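Local atomic coordinates of cytochrome c-555 (Chlorobium tepidum, PDB entry 4J20), a protein that carries electrons as a small basic c-type monoheme cytochrome of green photosynthetic bacteria, although its exact role in their photosynthesis is not established. Residues Val48-Ile52 / Lys53-Gly57. The protein carries 2 engineered substitutions. Residues are numbered along the deposited sequence; the frame is centred on the assembly and turned at random.
Sequences VSKSI and KGYKG. With HEB (heme b/c), chain I.
In the conformer described, K50 lies over one face of the Y55 ring, where helix 44-53 of this class I cytochrome c fold ends and the chain turns toward the heme propionates. The methylene CE of K50 sits above the ring centre, 3.5 Å from the Y55 centroid and 6° off the ring normal, a CH-pi contact. The ammonium is also over the face: NZ is 4.1 Å from the same centroid, a cation-pi contact. K50 NZ also gives a hydrogen bond of 2.9 Å to the heme propionate oxygen O2A. One lysine end thus serves both the ring and the carboxylate. The bend in its chain at chi3 (70°) brings CE and NZ to this place.

The Y55 ring leads toward the heme. Y55 OH lies 2.9 Å from O1D of the other heme propionate and takes a weak hydrogen bond with R39. The Y55 side chain also touches M62, the predicted axial ligand of the iron, and Y55 pairs by backbone with M62 in the small antiparallel sheet. A leucine here would probably leave the K50 ammonium without its pi partner and R39 without the phenol oxygen. S51 OG packs on the heme methyl CMA at 3.3 Å and is hydrogen-bonded to L47 O.

The helix end positions these groups. K53 N bonds to S49 O, and the K53 aliphatic chain runs back alongside that carbonyl, with K53 CB 3.3 Å from S49 O. G54 leaves the helix with positive phi and leads into strand 55-56. G54 N gives K50 O a hydrogen bond of 2.8 Å, bent to 132° at the hydrogen, with the donor above the carbonyl plane.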
loop_
_atom_site.group_PDB
_atom_site.type_symbol
_atom_site.label_atom_id
_atom_site.label_comp_id
_atom_site.label_asym_id
_atom_site.label_seq_id
_atom_site.Cartn_x
_atom_site.Cartn_y
_atom_site.Cartn_z
ATOM N N VAL A 48 -2.933 -1.904 6.397
ATOM C CA VAL A 48 -3.989 -2.480 5.569
ATOM C C VAL A 48 -5.339 -1.782 5.843
ATOM O O VAL A 48 -6.098 -1.490 4.900
ATOM C CB VAL A 48 -4.061 -3.999 5.754
ATOM C CG1 VAL A 48 -5.248 -4.559 4.950
ATOM C CG2 VAL A 48 -2.740 -4.649 5.318
ATOM N N SER A 49 -5.663 -1.518 7.111
ATOM C CA SER A 49 -6.921 -0.852 7.421
ATOM C C SER A 49 -6.988 0.518 6.770
ATOM O O SER A 49 -8.029 0.916 6.181
ATOM C CB SER A 49 -7.081 -0.693 8.928
ATOM O OG SER A 49 -8.257 0.061 9.208
ATOM N N LYS A 50 -5.904 1.273 6.843
ATOM C CA LYS A 50 -5.919 2.604 6.251
ATOM C C LYS A 50 -5.979 2.508 4.738
ATOM O O LYS A 50 -6.570 3.399 4.081
ATOM C CB LYS A 50 -4.707 3.394 6.711
ATOM C CG LYS A 50 -4.830 3.811 8.205
ATOM C CD LYS A 50 -3.550 4.433 8.753
ATOM C CE LYS A 50 -3.271 5.809 8.168
ATOM N NZ LYS A 50 -1.932 6.308 8.641
ATOM N N SER A 51 -5.422 1.436 4.168
ATOM C CA SER A 51 -5.442 1.257 2.725
ATOM C C SER A 51 -6.832 0.888 2.247
ATOM O O SER A 51 -7.236 1.291 1.139
ATOM C CB SER A 51 -4.449 0.196 2.266
ATOM O OG SER A 51 -3.131 0.644 2.566
ATOM N N ILE A 52 -7.562 0.076 3.017
ATOM C CA ILE A 52 -8.920 -0.332 2.622
ATOM C C ILE A 52 -9.876 0.830 2.837
ATOM O O ILE A 52 -10.775 1.039 2.046
ATOM C CB ILE A 52 -9.364 -1.538 3.475
ATOM C CG1 ILE A 52 -8.598 -2.789 3.014
ATOM C CG2 ILE A 52 -10.889 -1.739 3.427
ATOM C CD1 ILE A 52 -8.631 -3.925 4.123
ATOM N N LYS A 53 -9.711 1.573 3.917
ATOM C CA LYS A 53 -10.651 2.660 4.252
ATOM C C LYS A 53 -10.395 3.966 3.509
ATOM O O LYS A 53 -11.320 4.741 3.248
ATOM C CB LYS A 53 -10.672 2.885 5.755
ATOM C CG LYS A 53 -11.283 1.700 6.440
ATOM C CD LYS A 53 -11.336 1.845 7.948
ATOM C CE LYS A 53 -11.960 0.602 8.597
ATOM N NZ LYS A 53 -13.182 0.163 7.876
ATOM N N GLY A 54 -9.137 4.185 3.137
ATOM C CA GLY A 54 -8.697 5.465 2.582
ATOM C C GLY A 54 -8.403 6.447 3.663
ATOM O O GLY A 54 -9.050 6.392 4.749
ATOM N N TYR A 55 -7.521 7.408 3.396
ATOM C CA TYR A 55 -7.297 8.477 4.358
ATOM C C TYR A 55 -6.506 9.565 3.681
ATOM O O TYR A 55 -5.933 9.364 2.618
ATOM C CB TYR A 55 -6.538 7.968 5.598
ATOM C CG TYR A 55 -5.062 7.746 5.371
ATOM C CD1 TYR A 55 -4.108 8.618 5.884
ATOM C CD2 TYR A 55 -4.598 6.655 4.655
ATOM C CE1 TYR A 55 -2.749 8.400 5.682
ATOM C CE2 TYR A 55 -3.247 6.449 4.483
ATOM C CZ TYR A 55 -2.350 7.280 4.984
ATOM O OH TYR A 55 -0.988 7.053 4.765
ATOM N N LYS A 56 -6.488 10.727 4.308
ATOM C CA LYS A 56 -5.600 11.833 3.890
ATOM C C LYS A 56 -4.614 12.111 4.988
ATOM O O LYS A 56 -4.998 12.334 6.124
ATOM C CB LYS A 56 -6.424 13.067 3.608
ATOM C CG LYS A 56 -7.344 12.961 2.460
ATOM C CD LYS A 56 -8.227 14.224 2.337
ATOM C CE LYS A 56 -9.464 13.975 1.491
ATOM N NZ LYS A 56 -10.381 15.173 1.541
ATOM N N GLY A 57 -3.326 12.050 4.682
ATOM C CA GLY A 57 -2.286 12.287 5.680
ATOM C C GLY A 57 -1.439 13.519 5.379
ATOM O O GLY A 57 -1.868 14.407 4.638
HETATM FE FE HEB I . -1.524 4.274 -1.477
HETATM C CHA HEB I . -0.307 5.717 1.349
HETATM C CHB HEB I . -1.112 1.172 -0.073
HETATM C CHC HEB I . -2.901 2.833 -4.224
HETATM C CHD HEB I . -1.677 7.319 -2.994
HETATM N NA HEB I . -0.866 3.584 0.296
HETATM C C1A HEB I . -0.359 4.349 1.350
HETATM C C2A HEB I . 0.073 3.455 2.390
HETATM C C3A HEB I . -0.129 2.211 1.971
HETATM C C4A HEB I . -0.715 2.272 0.670
HETATM C CMA HEB I . 0.169 0.917 2.714
HETATM C CAA HEB I . 0.708 3.927 3.698
HETATM C CBA HEB I . -0.294 3.867 4.855
HETATM C CGA HEB I . 0.228 4.404 6.165
HETATM O O1A HEB I . 1.351 4.983 6.235
HETATM O O2A HEB I . -0.546 4.288 7.150
HETATM N NB HEB I . -1.914 2.385 -2.049
HETATM C C1B HEB I . -1.708 1.223 -1.309
HETATM C C2B HEB I . -2.241 0.094 -2.012
HETATM C C3B HEB I . -2.720 0.548 -3.184
HETATM C C4B HEB I . -2.547 1.981 -3.226
HETATM C CMB HEB I . -2.117 -1.312 -1.483
HETATM C CAB HEB I . -3.370 -0.205 -4.319
HETATM C CBB HEB I . -4.533 -1.100 -3.865
HETATM N NC HEB I . -2.120 4.955 -3.255
HETATM C C1C HEB I . -2.697 4.193 -4.258
HETATM C C2C HEB I . -3.051 5.039 -5.370
HETATM C C3C HEB I . -2.652 6.276 -5.053
HETATM C C4C HEB I . -2.124 6.257 -3.733
HETATM C CMC HEB I . -3.617 4.495 -6.682
HETATM C CAC HEB I . -2.706 7.542 -5.903
HETATM C CBC HEB I . -4.081 7.961 -6.420
HETATM N ND HEB I . -1.085 6.158 -0.916
HETATM C C1D HEB I . -1.233 7.295 -1.701
HETATM C C2D HEB I . -0.789 8.447 -0.995
HETATM C C3D HEB I . -0.375 7.973 0.306
HETATM C C4D HEB I . -0.579 6.550 0.295
HETATM C CMD HEB I . -0.761 9.882 -1.457
HETATM C CAD HEB I . 0.198 8.793 1.449
HETATM C CBD HEB I . -0.876 9.439 2.355
HETATM C CGD HEB I . -0.244 10.193 3.459
HETATM O O1D HEB I . 0.438 9.562 4.282
HETATM O O2D HEB I . -0.352 11.394 3.513
#